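Local coordinates for protein FACT complex subunit SPT16 (Ashbya gossypii, PDB 6A8M) that probably acts as a histone chaperone within the FACT complex, reorganising nucleosomes in transcription, replication and repair, and is represented here by its N-terminal lobe and peptidase-like domain, at residues L173-D178 with N391-N396; Q182-V187 with L242-E247; I213-L218 with S277-D282; R304-D309 with T432-S437; P355-G360 with L399-L404. All blocks are in the same frame, centred on the assembly; numbering follows the deposited sequence.

Interaction 1: L173-D178 with N391-N396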
# COMPACT_ATOMS: atom_id res chain seq x y z
N LEU A 173 -0.02 -13.24 -4.96
CA LEU A 173 -1.45 -13.51 -5.06
C LEU A 173 -2.26 -12.22 -5.14
O LEU A 173 -3.25 -12.15 -5.87
CB LEU A 173 -1.89 -14.34 -3.86
CG LEU A 173 -3.36 -14.66 -3.66
CD1 LEU A 173 -3.77 -15.81 -4.56
CD2 LEU A 173 -3.57 -15.01 -2.19
N TRP A 174 -1.84 -11.18 -4.40
CA TRP A 174 -2.55 -9.90 -4.29
C TRP A 174 -2.26 -8.93 -5.42
O TRP A 174 -2.96 -7.91 -5.54
CB TRP A 174 -2.17 -9.16 -2.98
CG TRP A 174 -2.64 -9.79 -1.77
CD1 TRP A 174 -3.75 -10.57 -1.63
CD2 TRP A 174 -2.03 -9.73 -0.50
NE1 TRP A 174 -3.86 -11.00 -0.33
CE2 TRP A 174 -2.81 -10.50 0.39
CE3 TRP A 174 -0.88 -9.11 -0.01
CZ2 TRP A 174 -2.49 -10.66 1.73
CZ3 TRP A 174 -0.58 -9.25 1.32
CH2 TRP A 174 -1.38 -10.03 2.18
N ALA A 175 -1.24 -9.20 -6.23
CA ALA A 175 -0.66 -8.16 -7.08
C ALA A 175 -1.69 -7.61 -8.07
O ALA A 175 -1.87 -6.39 -8.20
CB ALA A 175 0.55 -8.73 -7.83
N VAL A 176 -2.34 -8.49 -8.81
CA VAL A 176 -3.20 -8.08 -9.91
C VAL A 176 -4.51 -7.54 -9.32
O VAL A 176 -5.14 -8.19 -8.48
CB VAL A 176 -3.45 -9.24 -10.87
CG1 VAL A 176 -4.63 -8.92 -11.80
CG2 VAL A 176 -2.17 -9.57 -11.66
N LYS A 177 -4.91 -6.36 -9.77
CA LYS A 177 -6.08 -5.68 -9.24
C LYS A 177 -7.27 -5.96 -10.14
O LYS A 177 -7.17 -5.82 -11.37
CB LYS A 177 -5.83 -4.17 -9.14
CG LYS A 177 -4.69 -3.80 -8.19
CD LYS A 177 -5.11 -3.96 -6.72
CE LYS A 177 -3.89 -3.86 -5.79
NZ LYS A 177 -3.11 -5.13 -5.85
N ASP A 178 -8.39 -6.37 -9.55
CA ASP A 178 -9.55 -6.67 -10.37
C ASP A 178 -10.26 -5.36 -10.69
O ASP A 178 -9.79 -4.28 -10.33
CB ASP A 178 -10.46 -7.70 -9.69
CG ASP A 178 -11.19 -7.20 -8.45
OD1 ASP A 178 -11.29 -5.98 -8.23
OD2 ASP A 178 -11.70 -8.06 -7.69
N ASN A 391 -0.34 -7.30 -16.29
CA ASN A 391 -1.53 -6.47 -16.49
C ASN A 391 -2.37 -6.49 -15.22
O ASN A 391 -2.57 -7.54 -14.61
CB ASN A 391 -2.33 -6.99 -17.69
CG ASN A 391 -3.49 -6.08 -18.07
OD1 ASN A 391 -3.52 -4.90 -17.69
ND2 ASN A 391 -4.44 -6.62 -18.83
N GLY A 392 -2.83 -5.31 -14.81
CA GLY A 392 -3.60 -5.15 -13.59
C GLY A 392 -2.79 -4.76 -12.37
O GLY A 392 -3.38 -4.44 -11.31
N ASP A 393 -1.46 -4.79 -12.47
CA ASP A 393 -0.65 -4.28 -11.38
C ASP A 393 -0.77 -2.77 -11.28
O ASP A 393 -0.91 -2.07 -12.28
CB ASP A 393 0.83 -4.64 -11.59
CG ASP A 393 1.12 -6.11 -11.32
OD1 ASP A 393 0.22 -6.83 -10.85
OD2 ASP A 393 2.26 -6.52 -11.63
N CYS A 394 -0.69 -2.27 -10.05
CA CYS A 394 -0.68 -0.84 -9.79
C CYS A 394 0.63 -0.49 -9.11
O CYS A 394 1.01 -1.15 -8.14
CB CYS A 394 -1.85 -0.44 -8.90
SG CYS A 394 -1.98 1.34 -8.61
N PHE A 395 1.31 0.55 -9.61
CA PHE A 395 2.60 0.94 -9.05
C PHE A 395 2.58 2.35 -8.48
O PHE A 395 1.87 3.24 -8.97
CB PHE A 395 3.73 0.85 -10.11
CG PHE A 395 3.98 -0.54 -10.56
CD1 PHE A 395 4.92 -1.33 -9.91
CD2 PHE A 395 3.24 -1.08 -11.60
CE1 PHE A 395 5.13 -2.64 -10.30
CE2 PHE A 395 3.45 -2.38 -12.01
CZ PHE A 395 4.39 -3.16 -11.35
N ASN A 396 3.37 2.52 -7.43
CA ASN A 396 3.88 3.82 -7.00
C ASN A 396 5.21 4.02 -7.72
O ASN A 396 6.20 3.38 -7.37
CB ASN A 396 4.04 3.81 -5.48
CG ASN A 396 4.73 5.04 -4.95
OD1 ASN A 396 4.78 6.07 -5.61
ND2 ASN A 396 5.24 4.94 -3.72
O HOH W 1 -0.93 -3.76 -7.61
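The carboxylate of Asp393 meets Ala175 and Val176 at one oxygen. Ala175 CB, 3.6 Å from Asp393 OD1, and Val176 CG2, 3.7 Å from it, come obliquely from opposite sides of the carboxylate plane. OD2 is held by the backbone N of Glu390. The side chains of Val176 and Asp393 cross at about a right angle. The other flat group is the Gly392 peptide, whose O accepts from Lys177 N in a 2.9 Å hydrogen bond. Without a side chain, Gly392 lets the backbones close to 4.7 Å between its CA and Val176 CA. The contact joins the N-terminal lobe to the peptidase-like domain. Helix 167-174 packs on helix 48-57 of the lobe through Trp174, whereas Cys394 opens strand 394-405 of the peptidase-like domain, which has the pita-bread fold of the M24 family. Lys177 runs past Gly392 O and bends at chi2 (-74°) and chi4 (-76°). The bends bring Lys177 NZ back to Ala175 O, 2.9 Å away, with a weak second bond to Trp174 O. Water 1 bridges Ala175 O and Cys394 N, 2.9 Å from each, and accepts from Cys394 N.

Interaction 2: Q182-V187 with L242-E247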
# COMPACT_ATOMS: atom_id res chain seq x y z
N GLN A 182 -9.35 -1.65 -9.12
CA GLN A 182 -8.81 -0.58 -9.94
C GLN A 182 -9.65 0.70 -9.78
O GLN A 182 -9.09 1.80 -9.72
CB GLN A 182 -8.73 -1.03 -11.40
CG GLN A 182 -7.68 -2.14 -11.64
CD GLN A 182 -7.46 -2.39 -13.11
OE1 GLN A 182 -7.55 -1.46 -13.92
NE2 GLN A 182 -7.15 -3.63 -13.47
N ALA A 183 -10.97 0.55 -9.61
CA ALA A 183 -11.81 1.72 -9.36
C ALA A 183 -11.46 2.37 -8.03
O ALA A 183 -11.31 3.60 -7.95
CB ALA A 183 -13.29 1.32 -9.41
N TYR A 184 -11.29 1.57 -6.98
CA TYR A 184 -10.93 2.17 -5.69
C TYR A 184 -9.58 2.88 -5.77
O TYR A 184 -9.39 3.93 -5.15
CB TYR A 184 -10.91 1.12 -4.58
CG TYR A 184 -12.25 0.46 -4.34
CD1 TYR A 184 -13.45 1.18 -4.49
CD2 TYR A 184 -12.31 -0.87 -3.95
CE1 TYR A 184 -14.67 0.55 -4.27
CE2 TYR A 184 -13.53 -1.49 -3.70
CZ TYR A 184 -14.70 -0.78 -3.87
OH TYR A 184 -15.90 -1.42 -3.64
N LEU A 185 -8.63 2.31 -6.52
CA LEU A 185 -7.34 2.97 -6.70
C LEU A 185 -7.48 4.28 -7.46
O LEU A 185 -6.73 5.24 -7.19
CB LEU A 185 -6.36 2.04 -7.43
CG LEU A 185 -5.87 0.89 -6.56
CD1 LEU A 185 -5.32 -0.22 -7.46
CD2 LEU A 185 -4.78 1.35 -5.63
N GLN A 186 -8.41 4.37 -8.41
CA GLN A 186 -8.60 5.65 -9.09
C GLN A 186 -9.25 6.67 -8.16
O GLN A 186 -8.90 7.86 -8.19
CB GLN A 186 -9.43 5.47 -10.37
CG GLN A 186 -9.68 6.79 -11.11
CD GLN A 186 -8.42 7.43 -11.69
OE1 GLN A 186 -8.09 7.22 -12.87
NE2 GLN A 186 -7.73 8.26 -10.88
N VAL A 187 -10.20 6.24 -7.33
CA VAL A 187 -10.80 7.17 -6.36
C VAL A 187 -9.72 7.68 -5.42
O VAL A 187 -9.58 8.89 -5.22
CB VAL A 187 -11.93 6.48 -5.58
CG1 VAL A 187 -12.45 7.41 -4.48
CG2 VAL A 187 -13.10 6.10 -6.51
N LEU A 242 -15.94 7.63 -10.40
CA LEU A 242 -14.80 6.73 -10.42
C LEU A 242 -15.01 5.49 -9.56
O LEU A 242 -14.21 4.55 -9.65
CB LEU A 242 -13.55 7.48 -9.95
CG LEU A 242 -13.20 8.79 -10.67
CD1 LEU A 242 -12.09 9.56 -9.93
CD2 LEU A 242 -12.82 8.57 -12.13
N CYS A 243 -16.04 5.46 -8.72
CA CYS A 243 -16.34 4.28 -7.94
C CYS A 243 -16.93 3.20 -8.84
O CYS A 243 -17.38 3.48 -9.95
CB CYS A 243 -17.33 4.62 -6.82
SG CYS A 243 -16.66 5.71 -5.56
N PRO A 244 -16.94 1.95 -8.38
CA PRO A 244 -17.54 0.88 -9.19
C PRO A 244 -19.01 1.12 -9.48
O PRO A 244 -19.68 1.94 -8.85
CB PRO A 244 -17.35 -0.37 -8.32
CG PRO A 244 -16.22 -0.07 -7.45
CD PRO A 244 -16.28 1.42 -7.18
N LYS A 245 -19.50 0.39 -10.49
CA LYS A 245 -20.92 0.44 -10.83
C LYS A 245 -21.77 0.09 -9.61
O LYS A 245 -21.48 -0.88 -8.91
CB LYS A 245 -21.22 -0.51 -11.98
N GLY A 246 -22.79 0.90 -9.36
CA GLY A 246 -23.67 0.70 -8.23
C GLY A 246 -23.16 1.24 -6.90
O GLY A 246 -23.84 1.07 -5.89
N GLU A 247 -21.98 1.85 -6.88
CA GLU A 247 -21.38 2.40 -5.67
C GLU A 247 -21.24 3.91 -5.78
O GLU A 247 -20.97 4.45 -6.86
CB GLU A 247 -19.98 1.82 -5.41
CG GLU A 247 -19.95 0.45 -4.81
CD GLU A 247 -18.56 0.07 -4.29
OE1 GLU A 247 -17.92 0.89 -3.60
OE2 GLU A 247 -18.12 -1.05 -4.57
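Ala183, Tyr184 and Val187 on one side of helix 179-208 take up the backbone and ring of residues 242-244. This is the tight part. Ala183 CB sits 3.4 Å from Leu242 O and 3.7 Å from Pro244 CD. The Pro244 ring lies across Tyr184 at about a right angle, with Pro244 CD 3.4 Å from Tyr184 CE1. Val187 uses one branch, CG2, which is 3.7 Å from both Leu242 CB and Cys243 SG. With CG1 anti to the backbone N (chi1 174°), Val187 CG2 lies beside that N and faces the loop. Leu242 CD2 and Gln186 CG touch at 3.8 Å, and the amide of Gln186 turns to Leu431 O.

A polar contact lies beyond the proline. Tyr184 OH donates to Glu247 OE2 over a modelled 2.4 Å, very short for a hydrogen bond, so the exact length is doubtful. The carboxylate stands at the edge of the tyrosine ring, its plane 48° from that of the ring. Lys296 NZ forms a salt bridge with Glu247 OE1 and a hydrogen bond with Tyr184 OH, so three polar groups gather here.

The solvent side is the type II beta turn from Pro244 to Glu247. Its tip, Lys245 and Gly246, is exposed, and the lysine is not modelled beyond CB.

The contact packs a loop of the peptidase-like domain, between helix 236-239 and strand 254-256, on the long helix 179-208. Leu242 also touches Arg190 there, and Pro244 touches Lys180. Val187 and Cys243 both rest on Tyr295 of strand 285-295.

Interaction 3: I213-L218 with S277-D282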
# COMPACT_ATOMS: atom_id res chain seq x y z
N ILE A 213 7.41 29.04 10.18
CA ILE A 213 6.73 27.76 10.23
C ILE A 213 7.72 26.70 9.76
O ILE A 213 8.53 26.95 8.86
CB ILE A 213 5.43 27.78 9.38
CG1 ILE A 213 4.54 26.60 9.71
CG2 ILE A 213 5.75 27.83 7.89
CD1 ILE A 213 3.18 26.64 8.98
N THR A 214 7.66 25.54 10.40
CA THR A 214 8.45 24.38 10.01
C THR A 214 7.73 23.56 8.96
O THR A 214 6.51 23.64 8.79
CB THR A 214 8.75 23.48 11.21
OG1 THR A 214 7.55 22.83 11.65
CG2 THR A 214 9.38 24.29 12.37
N ASP A 215 8.51 22.75 8.25
CA ASP A 215 7.96 21.80 7.29
C ASP A 215 6.90 20.90 7.95
O ASP A 215 5.85 20.63 7.36
CB ASP A 215 9.08 20.94 6.71
CG ASP A 215 9.98 21.70 5.76
OD1 ASP A 215 9.62 22.82 5.36
OD2 ASP A 215 11.06 21.17 5.46
N ALA A 216 7.18 20.44 9.17
CA ALA A 216 6.28 19.49 9.83
C ALA A 216 4.98 20.16 10.26
O ALA A 216 3.91 19.54 10.19
CB ALA A 216 7.00 18.85 11.02
N LYS A 217 5.03 21.42 10.68
CA LYS A 217 3.80 22.13 11.01
C LYS A 217 2.94 22.33 9.77
O LYS A 217 1.71 22.15 9.81
CB LYS A 217 4.13 23.48 11.64
CG LYS A 217 2.92 24.33 11.99
CD LYS A 217 2.01 23.59 12.95
CE LYS A 217 0.80 24.44 13.29
NZ LYS A 217 -0.25 23.65 13.98
N LEU A 218 3.56 22.70 8.65
CA LEU A 218 2.82 22.87 7.40
C LEU A 218 2.19 21.56 6.95
O LEU A 218 1.02 21.54 6.55
CB LEU A 218 3.76 23.41 6.33
CG LEU A 218 3.17 23.66 4.95
CD1 LEU A 218 2.04 24.67 5.03
CD2 LEU A 218 4.27 24.14 3.99
N SER A 277 10.54 17.29 7.44
CA SER A 277 11.63 17.89 8.20
C SER A 277 11.07 18.67 9.38
O SER A 277 9.92 19.13 9.36
CB SER A 277 12.45 18.82 7.30
OG SER A 277 12.90 18.16 6.14
N GLU A 278 11.89 18.83 10.41
CA GLU A 278 11.53 19.59 11.61
C GLU A 278 12.02 21.03 11.56
O GLU A 278 11.84 21.78 12.53
CB GLU A 278 12.11 18.89 12.86
CG GLU A 278 11.61 17.47 13.05
CD GLU A 278 10.12 17.42 13.38
OE1 GLU A 278 9.59 18.42 13.89
OE2 GLU A 278 9.48 16.37 13.14
N THR A 279 12.65 21.44 10.46
CA THR A 279 13.30 22.73 10.35
C THR A 279 12.40 23.73 9.63
O THR A 279 11.43 23.35 8.97
CB THR A 279 14.63 22.59 9.61
OG1 THR A 279 14.39 21.90 8.37
CG2 THR A 279 15.61 21.76 10.44
N GLN A 280 12.76 25.01 9.73
CA GLN A 280 11.99 26.09 9.14
C GLN A 280 11.73 25.88 7.65
O GLN A 280 12.58 25.38 6.91
CB GLN A 280 12.72 27.42 9.34
CG GLN A 280 12.26 28.55 8.42
CD GLN A 280 10.90 29.13 8.79
OE1 GLN A 280 10.47 29.08 9.96
NE2 GLN A 280 10.20 29.68 7.79
N LEU A 281 10.52 26.22 7.22
CA LEU A 281 10.19 26.22 5.81
C LEU A 281 11.15 27.15 5.06
O LEU A 281 11.26 28.34 5.40
CB LEU A 281 8.74 26.66 5.62
CG LEU A 281 8.21 26.91 4.21
CD1 LEU A 281 8.32 25.66 3.39
CD2 LEU A 281 6.76 27.35 4.31
N ASP A 282 11.87 26.62 4.09
CA ASP A 282 12.84 27.39 3.33
C ASP A 282 12.21 27.75 2.00
O ASP A 282 12.12 26.92 1.10
CB ASP A 282 14.15 26.62 3.15
CG ASP A 282 15.16 27.41 2.34
OD1 ASP A 282 15.30 28.61 2.62
OD2 ASP A 282 15.78 26.85 1.42
O HOH W 2 13.21 22.66 6.04
O HOH W 3 14.19 20.05 5.00
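Ile213 and Leu281 are joined by the straightest bond here: Leu281 N gives to Ile213 O at 2.7 Å, with an N-H...O angle of 173°. Asp215 N gives to Thr279 O at 3.1 Å. Together these bonds make a single antiparallel bridge, with Thr214 and Gln280 the non-hydrogen-bonded pair. Ile213 N is taken by a side chain, Gln280 OE1, 3.1 Å away but at a bent 137°. Gln280 NE2 then turns to Leu281 O, on a lone pair, so both ends of the amide are used.

Thr214 is the N-cap of helix 215-224. With chi1 at 69°, Thr214 OG1 faces the helix start and accepts from Lys217 N at 3.0 Å. The carboxylate of Asp215 is shared. OD1 takes the hydroxyl of Ser264. Asp215 OD2 is 2.7 Å from water 2, which is also bonded to Thr279 OG1. Water 3 links OD2 weakly to Ser277 OG.

Leu281 CD2 meets Ile213 CG2 at 3.8 Å, the two side chains side by side and pointing the same way. The contact pins the start of helix 215-224 to the loop before strand 285-295 in the peptidase-like domain. Leu281 and Leu218 reach Leu203 of helix 179-208, and Asp215 and Leu218 lie on Ile262 of strand 261-263.

Interaction 4: R304-D309 with T432-S437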
# COMPACT_ATOMS: atom_id res chain seq x y z
N ARG A 304 5.50 15.73 -5.56
CA ARG A 304 5.81 16.82 -6.46
C ARG A 304 6.99 17.59 -5.90
O ARG A 304 7.25 17.58 -4.69
CB ARG A 304 4.61 17.78 -6.64
CG ARG A 304 3.41 17.11 -7.30
CD ARG A 304 3.75 16.81 -8.75
NE ARG A 304 2.64 16.28 -9.55
CZ ARG A 304 2.50 14.99 -9.83
NH1 ARG A 304 3.36 14.10 -9.31
NH2 ARG A 304 1.51 14.57 -10.62
N THR A 305 7.70 18.27 -6.79
CA THR A 305 8.71 19.24 -6.41
C THR A 305 8.20 20.62 -6.79
O THR A 305 7.70 20.82 -7.91
CB THR A 305 10.05 18.96 -7.12
OG1 THR A 305 10.50 17.64 -6.80
CG2 THR A 305 11.11 19.96 -6.69
N PHE A 306 8.27 21.56 -5.86
CA PHE A 306 7.91 22.94 -6.14
C PHE A 306 9.20 23.76 -6.18
O PHE A 306 10.12 23.51 -5.40
CB PHE A 306 6.92 23.47 -5.11
CG PHE A 306 5.66 22.66 -5.03
CD1 PHE A 306 4.63 22.86 -5.94
CD2 PHE A 306 5.52 21.68 -4.07
CE1 PHE A 306 3.45 22.09 -5.88
CE2 PHE A 306 4.37 20.89 -4.01
CZ PHE A 306 3.33 21.10 -4.91
N LEU A 307 9.28 24.67 -7.15
CA LEU A 307 10.48 25.48 -7.37
C LEU A 307 10.16 26.94 -7.05
O LEU A 307 9.19 27.50 -7.57
CB LEU A 307 10.97 25.36 -8.82
CG LEU A 307 11.20 23.95 -9.36
CD1 LEU A 307 11.59 24.01 -10.84
CD2 LEU A 307 12.27 23.28 -8.55
N ILE A 308 10.97 27.54 -6.17
CA ILE A 308 10.82 28.94 -5.79
C ILE A 308 12.06 29.67 -6.28
O ILE A 308 13.16 29.44 -5.75
CB ILE A 308 10.68 29.13 -4.28
CG1 ILE A 308 9.65 28.14 -3.69
CG2 ILE A 308 10.41 30.60 -3.96
CD1 ILE A 308 8.30 28.19 -4.34
N ASP A 309 11.90 30.55 -7.26
CA ASP A 309 13.01 31.27 -7.86
C ASP A 309 14.18 30.32 -8.16
O ASP A 309 15.32 30.58 -7.76
CB ASP A 309 13.47 32.40 -6.95
CG ASP A 309 12.44 33.51 -6.85
OD1 ASP A 309 11.96 33.95 -7.91
OD2 ASP A 309 12.11 33.94 -5.72
N THR A 432 -2.91 9.61 -10.95
CA THR A 432 -2.74 10.90 -10.27
C THR A 432 -2.43 11.93 -11.35
O THR A 432 -1.39 11.85 -12.02
CB THR A 432 -1.61 10.82 -9.24
OG1 THR A 432 -0.49 10.15 -9.82
CG2 THR A 432 -2.05 10.03 -7.99
N ASN A 433 -3.34 12.89 -11.55
CA ASN A 433 -3.27 13.83 -12.66
C ASN A 433 -3.04 15.26 -12.20
O ASN A 433 -3.09 16.17 -13.03
CB ASN A 433 -4.54 13.72 -13.51
CG ASN A 433 -4.77 12.30 -14.03
OD1 ASN A 433 -5.83 11.69 -13.81
ND2 ASN A 433 -3.75 11.76 -14.70
N TYR A 434 -2.71 15.48 -10.93
CA TYR A 434 -2.31 16.82 -10.51
C TYR A 434 -1.09 17.26 -11.32
O TYR A 434 -0.21 16.45 -11.63
CB TYR A 434 -2.01 16.85 -9.00
CG TYR A 434 -1.64 18.24 -8.55
CD1 TYR A 434 -2.61 19.24 -8.44
CD2 TYR A 434 -0.32 18.57 -8.30
CE1 TYR A 434 -2.25 20.54 -8.05
CE2 TYR A 434 0.04 19.85 -7.91
CZ TYR A 434 -0.93 20.83 -7.79
OH TYR A 434 -0.56 22.11 -7.42
N THR A 435 -1.06 18.54 -11.70
CA THR A 435 -0.03 19.02 -12.61
C THR A 435 1.39 18.75 -12.08
O THR A 435 1.65 18.74 -10.87
CB THR A 435 -0.19 20.53 -12.88
OG1 THR A 435 0.83 20.95 -13.80
CG2 THR A 435 -0.04 21.33 -11.59
N LYS A 436 2.30 18.51 -13.02
CA LYS A 436 3.72 18.50 -12.75
C LYS A 436 4.46 19.34 -13.78
O LYS A 436 5.69 19.26 -13.86
CB LYS A 436 4.28 17.08 -12.73
CG LYS A 436 3.86 16.25 -13.97
CD LYS A 436 3.94 14.77 -13.64
CE LYS A 436 3.57 13.90 -14.83
NZ LYS A 436 3.28 12.49 -14.38
N SER A 437 3.74 20.12 -14.57
CA SER A 437 4.40 20.98 -15.55
C SER A 437 5.22 22.01 -14.80
O SER A 437 4.75 22.59 -13.83
CB SER A 437 3.36 21.66 -16.43
OG SER A 437 2.68 20.67 -17.19
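Arg304 reaches the backbone of the segment 432-437 with two nitrogens. Arg304 NH2 gives to Tyr434 O at 2.7 Å, almost straight at 177° and in the guanidinium plane. Arg304 NE gives to Thr435 O at 3.0 Å, where the bond is more bent and the donor stands above the carbonyl plane. Two consecutive carbonyls are thus held along one edge of the group. The bend of Arg304 at chi2 (-69°) turns the guanidinium to the loop, its plane 29° from the Tyr434 ring. One face carries Lys436 CB, offset toward the rim and 3.7 Å from Arg304 NE. Tyr434 presents its edge, with CD2 3.9 Å from Arg304 NE. The Tyr434 hydroxyl lies at the edge of the Phe306 ring, with OH 4.3 Å from Phe306 CE1.

Arg304 lies on strand 298-308 of the mixed sheet in the peptidase-like, pita-bread domain. The loop 432-437 carries the chain from strand 427-430 of the antiparallel sheet to helix 438-441.

The next shell orients these groups. Asp419, on strand 412-424, makes salt bridges to Arg304 NH2 and Lys436 NZ and accepts from Thr432 OG1. Its negative charge probably offsets the positive charges of the two basic ends. Lys436 NZ also bonds to Gln325 OE1. The loop has its own brace, an ST turn in which Thr435 OG1 accepts from Ser437 N at 3.1 Å; Thr435 OG1 also bonds to Gln440 OE1. Asp193 of helix 179-208 takes the backbone N of Asn433 and Tyr434.

Interaction 5: P355-G360 with L399-L404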
# COMPACT_ATOMS: atom_id res chain seq x y z
N PRO A 355 24.71 12.46 -16.17
CA PRO A 355 25.56 11.67 -15.28
C PRO A 355 25.88 12.36 -13.97
O PRO A 355 26.17 11.68 -12.97
CB PRO A 355 26.81 11.41 -16.13
CG PRO A 355 26.80 12.50 -17.17
CD PRO A 355 25.36 12.75 -17.46
N GLU A 356 25.78 13.69 -13.91
CA GLU A 356 25.93 14.39 -12.64
C GLU A 356 24.87 14.00 -11.63
O GLU A 356 25.04 14.28 -10.43
CB GLU A 356 25.91 15.90 -12.86
CG GLU A 356 24.62 16.39 -13.49
CD GLU A 356 24.76 16.61 -14.99
OE1 GLU A 356 24.42 17.72 -15.45
OE2 GLU A 356 25.22 15.68 -15.71
N LEU A 357 23.77 13.37 -12.07
CA LEU A 357 22.67 12.92 -11.21
C LEU A 357 22.73 11.43 -10.88
O LEU A 357 21.87 10.95 -10.13
CB LEU A 357 21.33 13.24 -11.88
CG LEU A 357 21.01 14.71 -12.15
CD1 LEU A 357 19.55 14.85 -12.67
CD2 LEU A 357 21.24 15.54 -10.90
N SER A 358 23.70 10.69 -11.43
CA SER A 358 23.74 9.25 -11.20
C SER A 358 23.92 8.91 -9.73
O SER A 358 23.27 7.98 -9.21
CB SER A 358 24.85 8.60 -12.02
OG SER A 358 24.54 8.68 -13.41
N ALA A 359 24.79 9.65 -9.04
CA ALA A 359 25.15 9.29 -7.66
C ALA A 359 24.01 9.57 -6.70
O ALA A 359 23.82 8.84 -5.72
CB ALA A 359 26.39 10.07 -7.23
N GLY A 360 23.28 10.65 -6.95
CA GLY A 360 22.22 11.08 -6.06
C GLY A 360 20.89 10.40 -6.27
O GLY A 360 19.97 10.61 -5.48
N LEU A 399 10.52 8.63 -7.83
CA LEU A 399 11.95 8.77 -8.04
C LEU A 399 12.45 10.07 -7.47
O LEU A 399 11.73 11.05 -7.35
CB LEU A 399 12.33 8.67 -9.51
CG LEU A 399 11.41 9.21 -10.58
CD1 LEU A 399 12.20 9.64 -11.78
CD2 LEU A 399 10.46 8.12 -10.99
N GLY A 400 13.72 10.05 -7.10
CA GLY A 400 14.28 11.16 -6.37
C GLY A 400 15.76 11.26 -6.63
O GLY A 400 16.42 10.28 -6.99
N PHE A 401 16.27 12.49 -6.47
CA PHE A 401 17.70 12.77 -6.50
C PHE A 401 18.01 13.58 -5.25
O PHE A 401 17.30 14.55 -4.96
CB PHE A 401 18.09 13.55 -7.75
CG PHE A 401 17.82 12.82 -9.04
CD1 PHE A 401 18.75 11.94 -9.55
CD2 PHE A 401 16.62 12.99 -9.73
CE1 PHE A 401 18.50 11.24 -10.73
CE2 PHE A 401 16.37 12.30 -10.91
CZ PHE A 401 17.30 11.42 -11.41
N ASN A 402 19.03 13.18 -4.50
CA ASN A 402 19.34 13.87 -3.26
C ASN A 402 20.78 14.37 -3.31
O ASN A 402 21.57 14.00 -4.18
CB ASN A 402 19.10 12.96 -2.05
CG ASN A 402 18.89 13.74 -0.73
OD1 ASN A 402 18.95 14.97 -0.69
ND2 ASN A 402 18.63 13.01 0.35
N ASN A 403 21.10 15.28 -2.38
CA ASN A 403 22.48 15.72 -2.18
C ASN A 403 23.02 16.43 -3.42
O ASN A 403 24.17 16.22 -3.83
CB ASN A 403 23.39 14.56 -1.77
CG ASN A 403 22.95 13.91 -0.47
OD1 ASN A 403 23.03 14.54 0.58
ND2 ASN A 403 22.49 12.66 -0.53
N LEU A 404 22.20 17.28 -4.00
CA LEU A 404 22.61 18.13 -5.10
C LEU A 404 22.93 19.52 -4.56
O LEU A 404 22.39 19.94 -3.53
CB LEU A 404 21.51 18.22 -6.15
CG LEU A 404 21.04 16.85 -6.64
CD1 LEU A 404 19.92 17.02 -7.66
CD2 LEU A 404 22.25 16.13 -7.23
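Gly360 and Phe401 bring the two backbones closest, with their CA atoms 4.8 Å apart. Residues 355-357 form a short 3-10 segment after helix 339-353, and residues 358-360 keep helical angles without the regular bonds. The other segment is extended: strand 394-405 is the middle of the five-stranded antiparallel sheet of the pita-bread domain. It turns a corner at Asn403. One backbone hydrogen bond joins the two, Asn402 N to Gly360 O at 2.9 Å. Phe401 CA adds a CA-H...O contact to the same oxygen. Gly360 has no side chain, and its CA lies 3.5 Å from Asn402 O in a second contact of this kind.

Leu357 carries the apolar part. Leu357 CD1 stands over the centre of the Phe401 ring, 4.2 Å from the centroid and 7° off the normal, a CH-pi contact. Leu357 CB meets the ring at Phe401 CE1, 3.7 Å away. With CG beside the backbone N (chi1 -62°) and chi2 near -173°, CD1 goes over the ring and Leu357 CD2 to Leu404 CD1 at 3.8 Å. These two leucines cross at about a right angle. Helices 312-332 and 339-353 cover the cluster, through Phe320 and Ile350 on Leu357 and Leu321 and Ile350 on Phe401. At the corner, Asn402 ND2 bonds to Tyr268 O, and Asn402 OD1 accepts from Asn403 N at 2.8 Å.

Overall arrangement
Interactions 1 and 2 sit where the N-terminal lobe meets the peptidase-like domain, with centres 15 Å apart. They touch: Leu185 packs on Lys177 and Cys394, and the Gln182 amide reaches Lys177 O. Interactions 3, 4 and 5 lie farther into the peptidase-like domain, their centres 18 to 23 Å from one another and not touching. Interactions 1 and 5, whose centres are 29 Å apart, use the start and the later part of strand 394-405. Helix 179-208 carries interaction 2 and also backs interactions 3 and 4. Along the chain they open in the order 1, 2, 3, 4, 5. Interaction 1 crosses 4 and 5, and 2 crosses 3, so distant parts of the sequence are tied together.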